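Local structure of 6-phospho-beta-d glycosidase (5FOO) at residues A[429-437]-A[446-454]; A[96-107]-A[151-159]. The protein probably hydrolyses 6-phospho-beta-glucosides, as a glycoside hydrolase family 1 enzyme whose pocket holds 6-phosphocyclophellitol. The protein carries 1 engineered substitution. All blocks are in the same frame, centred on the assembly; numbering follows the deposited sequence.

Contact 1 (A[429-437]-A[446-454]). With JAZ (6-phosphocyclophellitol), chain G.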
loop_
_atom_site.group_PDB
_atom_site.type_symbol
_atom_site.label_atom_id
_atom_site.label_comp_id
_atom_site.label_asym_id
_atom_site.label_seq_id
_atom_site.Cartn_x
_atom_site.Cartn_y
_atom_site.Cartn_z
ATOM N N LYS A 429 -8.865 16.386 1.202
ATOM C CA LYS A 429 -9.981 16.439 2.142
ATOM C C LYS A 429 -9.584 15.985 3.559
ATOM O O LYS A 429 -9.828 16.680 4.539
ATOM C CB LYS A 429 -11.089 15.528 1.636
ATOM C CG LYS A 429 -12.350 15.597 2.464
ATOM C CD LYS A 429 -13.363 14.602 1.908
ATOM C CE LYS A 429 -14.614 14.728 2.786
ATOM N NZ LYS A 429 -15.663 13.867 2.257
ATOM N N ASN A 430 -9.001 14.804 3.650
ATOM C CA ASN A 430 -8.602 14.269 4.931
ATOM C C ASN A 430 -7.069 14.198 5.004
ATOM O O ASN A 430 -6.441 13.699 4.079
ATOM C CB ASN A 430 -9.170 12.881 5.143
ATOM C CG ASN A 430 -10.679 12.812 4.927
ATOM O OD1 ASN A 430 -11.161 12.161 3.975
ATOM N ND2 ASN A 430 -11.411 13.422 5.806
ATOM N N ARG A 431 -6.525 14.763 6.090
ATOM C CA ARG A 431 -5.080 14.903 6.340
ATOM C C ARG A 431 -4.666 13.776 7.257
ATOM O O ARG A 431 -5.343 13.529 8.230
ATOM C CB ARG A 431 -4.780 16.265 6.962
ATOM C CG ARG A 431 -5.378 17.488 6.221
ATOM C CD ARG A 431 -4.840 17.519 4.814
ATOM N NE ARG A 431 -5.188 18.710 4.045
ATOM C CZ ARG A 431 -4.414 19.761 3.873
ATOM N NH1 ARG A 431 -3.203 19.858 4.441
ATOM N NH2 ARG A 431 -4.866 20.750 3.133
ATOM N N TYR A 432 -3.631 13.052 6.850
ATOM C CA TYR A 432 -3.006 11.957 7.620
ATOM C C TYR A 432 -1.599 12.279 8.211
ATOM O O TYR A 432 -1.041 11.480 8.910
ATOM C CB TYR A 432 -2.837 10.721 6.705
ATOM C CG TYR A 432 -4.097 9.915 6.410
ATOM C CD1 TYR A 432 -4.981 10.269 5.387
ATOM C CD2 TYR A 432 -4.384 8.768 7.139
ATOM C CE1 TYR A 432 -6.125 9.508 5.108
ATOM C CE2 TYR A 432 -5.515 7.995 6.868
ATOM C CZ TYR A 432 -6.399 8.369 5.852
ATOM O OH TYR A 432 -7.520 7.568 5.637
ATOM N N GLY A 433 -1.033 13.444 7.931
ATOM C CA GLY A 433 0.359 13.698 8.218
ATOM C C GLY A 433 0.658 13.808 9.686
ATOM O O GLY A 433 -0.188 14.281 10.508
ATOM N N LEU A 434 1.878 13.416 10.031
ATOM C CA LEU A 434 2.481 13.910 11.274
ATOM C C LEU A 434 2.874 15.395 11.088
ATOM O O LEU A 434 3.057 16.132 12.032
ATOM C CB LEU A 434 3.765 13.116 11.548
ATOM C CG LEU A 434 3.645 11.630 11.735
ATOM C CD1 LEU A 434 5.040 11.013 11.732
ATOM C CD2 LEU A 434 2.864 11.284 13.009
ATOM N N VAL A 435 3.088 15.790 9.851
ATOM C CA VAL A 435 3.524 17.117 9.483
ATOM C C VAL A 435 2.533 17.666 8.470
ATOM O O VAL A 435 2.262 17.050 7.442
ATOM C CB VAL A 435 4.914 17.072 8.829
ATOM C CG1 VAL A 435 5.385 18.473 8.421
ATOM C CG2 VAL A 435 5.923 16.407 9.799
ATOM N N GLU A 436 2.059 18.868 8.753
ATOM C CA GLU A 436 1.060 19.554 7.952
ATOM C C GLU A 436 1.724 20.038 6.686
ATOM O O GLU A 436 2.870 20.470 6.729
ATOM C CB GLU A 436 0.588 20.781 8.775
ATOM C CG GLU A 436 -0.328 21.717 8.055
ATOM C CD GLU A 436 -0.623 22.994 8.828
ATOM O OE1 GLU A 436 -0.105 23.234 9.970
ATOM O OE2 GLU A 436 -1.376 23.761 8.213
ATOM N N ASN A 437 1.010 20.023 5.591
ATOM C CA ASN A 437 1.427 20.707 4.398
ATOM C C ASN A 437 0.379 21.756 4.024
ATOM O O ASN A 437 -0.815 21.466 3.953
ATOM C CB ASN A 437 1.570 19.768 3.197
ATOM C CG ASN A 437 2.285 20.423 2.027
ATOM O OD1 ASN A 437 3.070 21.391 2.202
ATOM N ND2 ASN A 437 2.073 19.899 0.854
ATOM N N PRO A 446 5.348 20.784 11.351
ATOM C CA PRO A 446 5.098 19.601 12.214
ATOM C C PRO A 446 3.882 19.769 13.080
ATOM O O PRO A 446 3.674 20.856 13.625
ATOM C CB PRO A 446 6.333 19.560 13.106
ATOM C CG PRO A 446 7.428 20.117 12.214
ATOM C CD PRO A 446 6.779 21.185 11.356
ATOM N N LYS A 447 3.119 18.695 13.248
ATOM C CA LYS A 447 1.980 18.690 14.161
ATOM C C LYS A 447 2.468 18.114 15.478
ATOM O O LYS A 447 3.594 17.548 15.570
ATOM C CB LYS A 447 0.800 17.860 13.614
ATOM C CG LYS A 447 0.479 18.100 12.165
ATOM C CD LYS A 447 -0.769 17.320 11.719
ATOM C CE LYS A 447 -0.952 17.389 10.206
ATOM N NZ LYS A 447 -1.810 16.324 9.631
ATOM N N ALA A 448 1.646 18.254 16.516
ATOM C CA ALA A 448 1.991 17.623 17.781
ATOM C C ALA A 448 2.353 16.140 17.654
ATOM O O ALA A 448 3.164 15.651 18.438
ATOM C CB ALA A 448 0.875 17.758 18.780
ATOM N N SER A 449 1.729 15.416 16.733
ATOM C CA SER A 449 1.993 13.984 16.650
ATOM C C SER A 449 3.403 13.731 16.136
ATOM O O SER A 449 3.972 12.718 16.470
ATOM C CB SER A 449 0.986 13.244 15.786
ATOM O OG SER A 449 1.029 13.807 14.531
ATOM N N ALA A 450 3.978 14.657 15.386
ATOM C CA ALA A 450 5.363 14.498 14.931
ATOM C C ALA A 450 6.356 14.452 16.100
ATOM O O ALA A 450 7.321 13.674 16.032
ATOM C CB ALA A 450 5.750 15.616 13.981
ATOM N N TYR A 451 6.149 15.312 17.120
ATOM C CA TYR A 451 7.001 15.352 18.317
ATOM C C TYR A 451 6.719 14.167 19.205
ATOM O O TYR A 451 7.639 13.633 19.835
ATOM C CB TYR A 451 6.910 16.699 19.080
ATOM C CG TYR A 451 7.397 17.811 18.197
ATOM C CD1 TYR A 451 8.765 17.927 17.854
ATOM C CD2 TYR A 451 6.511 18.721 17.658
ATOM C CE1 TYR A 451 9.208 18.925 17.001
ATOM C CE2 TYR A 451 6.927 19.698 16.793
ATOM C CZ TYR A 451 8.262 19.788 16.474
ATOM O OH TYR A 451 8.625 20.768 15.635
ATOM N N TRP A 452 5.493 13.687 19.233
ATOM C CA TRP A 452 5.223 12.491 19.995
ATOM C C TRP A 452 5.919 11.271 19.366
ATOM O O TRP A 452 6.527 10.434 20.098
ATOM C CB TRP A 452 3.749 12.237 20.177
ATOM C CG TRP A 452 3.421 10.891 20.766
ATOM C CD1 TRP A 452 3.295 10.550 22.099
ATOM C CD2 TRP A 452 3.126 9.717 20.022
ATOM N NE1 TRP A 452 2.997 9.208 22.205
ATOM C CE2 TRP A 452 2.886 8.684 20.943
ATOM C CE3 TRP A 452 3.081 9.430 18.639
ATOM C CZ2 TRP A 452 2.585 7.390 20.535
ATOM C CZ3 TRP A 452 2.785 8.147 18.236
ATOM C CH2 TRP A 452 2.518 7.143 19.181
ATOM N N PHE A 453 5.849 11.158 18.038
ATOM C CA PHE A 453 6.362 9.967 17.380
ATOM C C PHE A 453 7.889 10.025 17.422
ATOM O O PHE A 453 8.521 9.011 17.485
ATOM C CB PHE A 453 5.865 9.885 15.927
ATOM C CG PHE A 453 6.241 8.609 15.228
ATOM C CD1 PHE A 453 5.752 7.411 15.680
ATOM C CD2 PHE A 453 7.024 8.624 14.093
ATOM C CE1 PHE A 453 6.078 6.218 15.043
ATOM C CE2 PHE A 453 7.295 7.451 13.391
ATOM C CZ PHE A 453 6.872 6.251 13.915
ATOM N N LYS A 454 8.460 11.228 17.379
ATOM C CA LYS A 454 9.902 11.438 17.529
ATOM C C LYS A 454 10.452 10.792 18.789
ATOM O O LYS A 454 11.486 10.122 18.751
ATOM C CB LYS A 454 10.255 12.922 17.499
ATOM C CG LYS A 454 11.747 13.234 17.673
ATOM C CD LYS A 454 12.008 14.690 18.068
ATOM C CE LYS A 454 13.501 14.896 18.329
ATOM N NZ LYS A 454 13.816 16.344 18.227
HETATM C C2 JAZ G . -3.921 6.016 0.969
HETATM C C3 JAZ G . -2.682 5.156 0.638
HETATM C C4 JAZ G . -3.008 3.672 0.764
HETATM C C5 JAZ G . -3.509 3.300 2.153
HETATM C C6 JAZ G . -4.652 4.202 2.565
HETATM C C7 JAZ G . -4.317 5.685 2.403
HETATM C C8 JAZ G . -5.412 6.592 2.959
HETATM O O9 JAZ G . -6.589 6.354 2.192
HETATM P P10 JAZ G . -7.622 7.542 1.977
HETATM O O11 JAZ G . -8.667 6.945 1.102
HETATM O O12 JAZ G . -6.942 8.781 1.566
HETATM O O13 JAZ G . -8.148 7.852 3.310
HETATM O O14 JAZ G . -5.836 3.840 1.844
HETATM O O15 JAZ G . -3.601 7.411 0.920
HETATM O O16 JAZ G . -2.336 5.438 -0.695
HETATM O O17 JAZ G . -1.872 2.895 0.426
HETATM O O HOH W 1 0.844 22.093 12.489
#
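L434 sets its CB against the CB of A450, 4.0 Å away, where the loop after the last strand of the (beta/alpha)8 barrel meets the barrel's final helix. The branched leucine reaches two ways along that helix: CD1 meets CD2 of F453 at 3.9 Å, while CD2 lies 3.5 Å from S449 OG, a hydroxyl that bonds to D386. The small methyl of A450 lets the backbones come close. Beside them, V435 and P446 form a non-hydrogen-bonded antiparallel pair in a beta-hairpin, and V435 CG1 packs on the P446 ring; proline, lacking an N-H, suits a position that forms no cross-strand bond. The backbone N of K447 then bonds to L434 O at 2.8 Å and 157°, fixing the entry to the helix.

At the polar edge, the K447 side chain runs out extended beyond CG, passing its methylenes along the backbone of G433 and L434. E374 and D420 form salt bridges with its buried ammonium. One residue before G433, Y432 leaves this contact, and its hydroxyl donates a hydrogen bond to phosphate oxygen O13 of 6-phosphocyclophellitol. K447 NZ also donates to G433 O at 2.8 Å, tilted 30° from the carbonyl plane.

Contact 2 (A[96-107]-A[151-159]). With EDO (1,2-ethanediol), chain H.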
loop_
_atom_site.group_PDB
_atom_site.type_symbol
_atom_site.label_atom_id
_atom_site.label_comp_id
_atom_site.label_asym_id
_atom_site.label_seq_id
_atom_site.Cartn_x
_atom_site.Cartn_y
_atom_site.Cartn_z
ATOM N N LEU A 96 15.749 9.269 -13.613
ATOM C CA LEU A 96 16.875 8.594 -12.999
ATOM C C LEU A 96 17.571 9.544 -12.016
ATOM O O LEU A 96 17.760 9.174 -10.853
ATOM C CB LEU A 96 17.874 8.121 -14.084
ATOM C CG LEU A 96 19.147 7.436 -13.638
ATOM C CD1 LEU A 96 18.724 6.194 -12.854
ATOM C CD2 LEU A 96 20.159 7.201 -14.826
ATOM N N ALA A 97 17.937 10.749 -12.474
ATOM C CA ALA A 97 18.528 11.786 -11.585
ATOM C C ALA A 97 17.594 12.071 -10.412
ATOM O O ALA A 97 18.088 12.251 -9.322
ATOM C CB ALA A 97 18.815 13.089 -12.340
ATOM N N TYR A 98 16.252 12.058 -10.629
ATOM C CA TYR A 98 15.294 12.294 -9.520
ATOM C C TYR A 98 15.350 11.188 -8.441
ATOM O O TYR A 98 15.465 11.482 -7.260
ATOM C CB TYR A 98 13.824 12.555 -9.961
ATOM C CG TYR A 98 12.956 12.738 -8.751
ATOM C CD1 TYR A 98 13.064 13.879 -7.958
ATOM C CD2 TYR A 98 12.102 11.737 -8.313
ATOM C CE1 TYR A 98 12.330 14.023 -6.799
ATOM C CE2 TYR A 98 11.357 11.877 -7.164
ATOM C CZ TYR A 98 11.466 13.025 -6.408
ATOM O OH TYR A 98 10.750 13.154 -5.231
ATOM N N TYR A 99 15.305 9.923 -8.827
ATOM C CA TYR A 99 15.290 8.826 -7.840
ATOM C C TYR A 99 16.697 8.670 -7.182
ATOM O O TYR A 99 16.829 8.341 -5.978
ATOM C CB TYR A 99 14.672 7.530 -8.435
ATOM C CG TYR A 99 13.181 7.720 -8.635
ATOM C CD1 TYR A 99 12.353 7.906 -7.534
ATOM C CD2 TYR A 99 12.594 7.770 -9.932
ATOM C CE1 TYR A 99 11.010 8.131 -7.688
ATOM C CE2 TYR A 99 11.245 8.002 -10.096
ATOM C CZ TYR A 99 10.465 8.198 -8.979
ATOM O OH TYR A 99 9.121 8.482 -9.100
ATOM N N ASN A 100 17.737 9.061 -7.922
ATOM C CA ASN A 100 19.065 9.128 -7.299
ATOM C C ASN A 100 19.098 10.213 -6.195
ATOM O O ASN A 100 19.656 9.948 -5.140
ATOM C CB ASN A 100 20.177 9.248 -8.325
ATOM C CG ASN A 100 20.574 7.894 -8.908
ATOM O OD1 ASN A 100 20.579 6.883 -8.191
ATOM N ND2 ASN A 100 20.869 7.858 -10.234
ATOM N N ARG A 101 18.429 11.356 -6.412
ATOM C CA ARG A 101 18.314 12.419 -5.372
ATOM C C ARG A 101 17.585 11.855 -4.147
ATOM O O ARG A 101 18.090 11.961 -3.048
ATOM C CB ARG A 101 17.577 13.681 -5.881
ATOM C CG ARG A 101 18.368 14.692 -6.695
ATOM C CD ARG A 101 17.492 15.829 -7.291
ATOM N NE ARG A 101 16.625 16.466 -6.278
ATOM C CZ ARG A 101 15.369 16.911 -6.490
ATOM N NH1 ARG A 101 14.799 16.847 -7.679
ATOM N NH2 ARG A 101 14.691 17.444 -5.504
ATOM N N VAL A 102 16.438 11.199 -4.349
ATOM C CA VAL A 102 15.672 10.640 -3.255
ATOM C C VAL A 102 16.507 9.655 -2.418
ATOM O O VAL A 102 16.557 9.693 -1.182
ATOM C CB VAL A 102 14.401 9.852 -3.764
ATOM C CG1 VAL A 102 13.675 9.268 -2.588
ATOM C CG2 VAL A 102 13.459 10.719 -4.570
ATOM N N ILE A 103 17.083 8.691 -3.091
ATOM C CA ILE A 103 17.843 7.664 -2.374
ATOM C C ILE A 103 19.105 8.239 -1.667
ATOM O O ILE A 103 19.396 7.908 -0.484
ATOM C CB ILE A 103 18.224 6.533 -3.360
ATOM C CG1 ILE A 103 16.921 5.769 -3.808
ATOM C CG2 ILE A 103 19.312 5.599 -2.761
ATOM C CD1 ILE A 103 17.005 5.187 -5.180
ATOM N N ASP A 104 19.859 9.084 -2.379
ATOM C CA ASP A 104 21.081 9.660 -1.766
ATOM C C ASP A 104 20.734 10.537 -0.559
ATOM O O ASP A 104 21.442 10.497 0.429
ATOM C CB ASP A 104 21.903 10.462 -2.761
ATOM C CG ASP A 104 22.562 9.581 -3.841
ATOM O OD1 ASP A 104 22.755 8.365 -3.658
ATOM O OD2 ASP A 104 22.823 10.140 -4.928
ATOM N N ALA A 105 19.620 11.287 -0.633
ATOM C CA ALA A 105 19.191 12.119 0.496
ATOM C C ALA A 105 18.764 11.230 1.666
ATOM O O ALA A 105 19.057 11.508 2.816
ATOM C CB ALA A 105 18.069 13.044 0.062
ATOM N N CYS A 106 18.167 10.086 1.383
ATOM C CA CYS A 106 17.840 9.163 2.441
ATOM C C CYS A 106 19.103 8.771 3.213
ATOM O O CYS A 106 19.168 8.928 4.453
ATOM C CB CYS A 106 17.121 7.908 1.922
ATOM S SG CYS A 106 15.330 8.038 1.638
ATOM N N LEU A 107 20.082 8.225 2.490
ATOM C CA LEU A 107 21.318 7.740 3.130
ATOM C C LEU A 107 22.069 8.888 3.809
ATOM O O LEU A 107 22.441 8.728 4.945
ATOM C CB LEU A 107 22.216 6.991 2.151
ATOM C CG LEU A 107 21.586 5.787 1.453
ATOM C CD1 LEU A 107 22.640 5.158 0.552
ATOM C CD2 LEU A 107 21.084 4.808 2.501
ATOM N N GLU A 151 19.102 -2.444 -11.170
ATOM C CA GLU A 151 20.405 -2.110 -11.730
ATOM C C GLU A 151 20.871 -0.725 -11.332
ATOM O O GLU A 151 22.028 -0.537 -11.011
ATOM C CB GLU A 151 20.367 -2.238 -13.250
ATOM C CG GLU A 151 20.224 -3.700 -13.634
ATOM C CD GLU A 151 19.848 -3.947 -15.068
ATOM O OE1 GLU A 151 19.748 -2.987 -15.847
ATOM O OE2 GLU A 151 19.679 -5.141 -15.419
ATOM N N GLN A 152 19.961 0.246 -11.301
ATOM C CA GLN A 152 20.357 1.618 -11.106
ATOM C C GLN A 152 20.466 1.985 -9.656
ATOM O O GLN A 152 21.292 2.820 -9.316
ATOM C CB GLN A 152 19.412 2.566 -11.806
ATOM C CG GLN A 152 19.398 2.471 -13.334
ATOM C CD GLN A 152 20.750 2.771 -13.935
ATOM O OE1 GLN A 152 21.465 3.652 -13.461
ATOM N NE2 GLN A 152 21.133 1.993 -14.934
ATOM N N PHE A 153 19.623 1.389 -8.809
ATOM C CA PHE A 153 19.503 1.794 -7.438
ATOM C C PHE A 153 19.860 0.748 -6.436
ATOM O O PHE A 153 19.974 1.063 -5.240
ATOM C CB PHE A 153 18.037 2.251 -7.151
ATOM C CG PHE A 153 17.524 3.274 -8.166
ATOM C CD1 PHE A 153 18.251 4.441 -8.408
ATOM C CD2 PHE A 153 16.355 3.063 -8.891
ATOM C CE1 PHE A 153 17.807 5.390 -9.317
ATOM C CE2 PHE A 153 15.929 3.977 -9.867
ATOM C CZ PHE A 153 16.668 5.144 -10.072
ATOM N N GLY A 154 20.038 -0.486 -6.868
ATOM C CA GLY A 154 20.230 -1.622 -5.913
ATOM C C GLY A 154 21.525 -1.722 -5.121
ATOM O O GLY A 154 21.649 -2.534 -4.149
ATOM N N ASP A 155 22.453 -0.858 -5.488
ATOM C CA ASP A 155 23.726 -0.700 -4.775
ATOM C C ASP A 155 23.431 -0.009 -3.504
ATOM O O ASP A 155 24.114 -0.263 -2.515
ATOM C CB ASP A 155 24.748 0.143 -5.601
ATOM C CG ASP A 155 24.222 1.544 -5.938
ATOM O OD1 ASP A 155 23.048 1.716 -6.391
ATOM O OD2 ASP A 155 24.944 2.484 -5.705
ATOM N N ARG A 156 22.390 0.848 -3.502
ATOM C CA ARG A 156 22.042 1.637 -2.295
ATOM C C ARG A 156 20.730 1.277 -1.613
ATOM O O ARG A 156 20.607 1.377 -0.387
ATOM C CB ARG A 156 22.065 3.115 -2.628
ATOM C CG ARG A 156 23.490 3.720 -2.763
ATOM C CD ARG A 156 23.443 5.013 -3.589
ATOM N NE ARG A 156 23.004 4.608 -4.934
ATOM C CZ ARG A 156 22.337 5.334 -5.848
ATOM N NH1 ARG A 156 21.915 6.586 -5.598
ATOM N NH2 ARG A 156 22.025 4.749 -7.020
ATOM N N VAL A 157 19.730 0.905 -2.403
ATOM C CA VAL A 157 18.481 0.367 -1.848
ATOM C C VAL A 157 18.579 -1.156 -1.688
ATOM O O VAL A 157 18.814 -1.892 -2.669
ATOM C CB VAL A 157 17.291 0.656 -2.794
ATOM C CG1 VAL A 157 15.999 0.051 -2.246
ATOM C CG2 VAL A 157 17.164 2.152 -3.047
ATOM N N LYS A 158 18.357 -1.597 -0.460
ATOM C CA LYS A 158 18.352 -2.999 -0.099
ATOM C C LYS A 158 16.994 -3.543 0.310
ATOM O O LYS A 158 16.889 -4.693 0.750
ATOM C CB LYS A 158 19.312 -3.189 1.098
ATOM C CG LYS A 158 20.778 -2.816 0.815
ATOM C CD LYS A 158 21.288 -3.172 -0.571
ATOM C CE LYS A 158 22.826 -3.148 -0.664
ATOM N NZ LYS A 158 23.359 -3.428 -2.016
ATOM N N ASP A 159 15.955 -2.718 0.185
ATOM C CA ASP A 159 14.638 -3.047 0.707
ATOM C C ASP A 159 13.596 -2.670 -0.325
ATOM O O ASP A 159 13.313 -1.489 -0.518
ATOM C CB ASP A 159 14.375 -2.291 1.987
ATOM C CG ASP A 159 15.233 -2.793 3.140
ATOM O OD1 ASP A 159 14.935 -3.845 3.758
ATOM O OD2 ASP A 159 16.192 -2.048 3.433
HETATM C C1 EDO H . 17.901 -4.797 4.706
HETATM O O1 EDO H . 16.602 -5.200 5.136
HETATM C C2 EDO H . 18.635 -5.926 4.063
HETATM O O2 EDO H . 17.654 -6.892 3.782
HETATM O O HOH W 2 21.997 5.178 -11.389
#
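F153 pushes its ring as a knob into the hole formed by L96, Y99, N100 and I103 on helix 93-108, and this is the tightly packed part of the contact. I103 CD1 meets F153 CD1 at 3.5 Å, and at the far end of the ring CZ lies 3.5 Å from Y99 CB and 3.6 Å from L96 CD1. A flat, rigid aromatic suits such a slot between two turns of helix. I103 also sends CG1 to V157 CG2, 3.7 Å away, so the branches of this isoleucine are divided among three partners: CD1 to F153, CG1 to V157 and CG2 to R156.

Toward solvent, packing gives way to charge. R156 lies across the helix, its guanidinium covered on one face by I103 CG2 and its aliphatic part resting on L107 CD1. The chain bends at chi3 (-64°), and NH1 and NH2 both point end-on at N100 OD1, 2.9 and 2.8 Å away, approaching from the same face of the amide. NH1 also makes a salt bridge with D104 OD1 at 2.8 Å, while D155 takes the NE side, so this planar cation joins two carboxylates and an amide in one network. A water links N100 ND2 to Q152 at this edge. A single aromatic knob near the end of one outer helix, set into its neighbour, with the following loop adding a polar rim, fits the helical layer of the (beta/alpha)8 barrel.

In the fold
Starting from the N terminus, the chain first enters contact 2 on helix 93-108, runs through barrel strand 112-116, the short helix 124-130 and helix 136-153, and closes the contact at the end of that helix and in the loop leading into strand 159-161. That loop of 43 intervening residues ties two neighbouring outer helices together. The chain then completes the rest of the barrel, ending with strand 410-416, before contact 1 opens at 429-437 and closes after only eight residues, joining a hairpin to helix 448-459. The two contacts therefore stand in series, neither nested nor crossed. The centres of contacts 1 and 2 are about 26 Å apart, without touching; contact 1 reaches the ligand pocket, whereas contact 2 belongs to the outer helical layer.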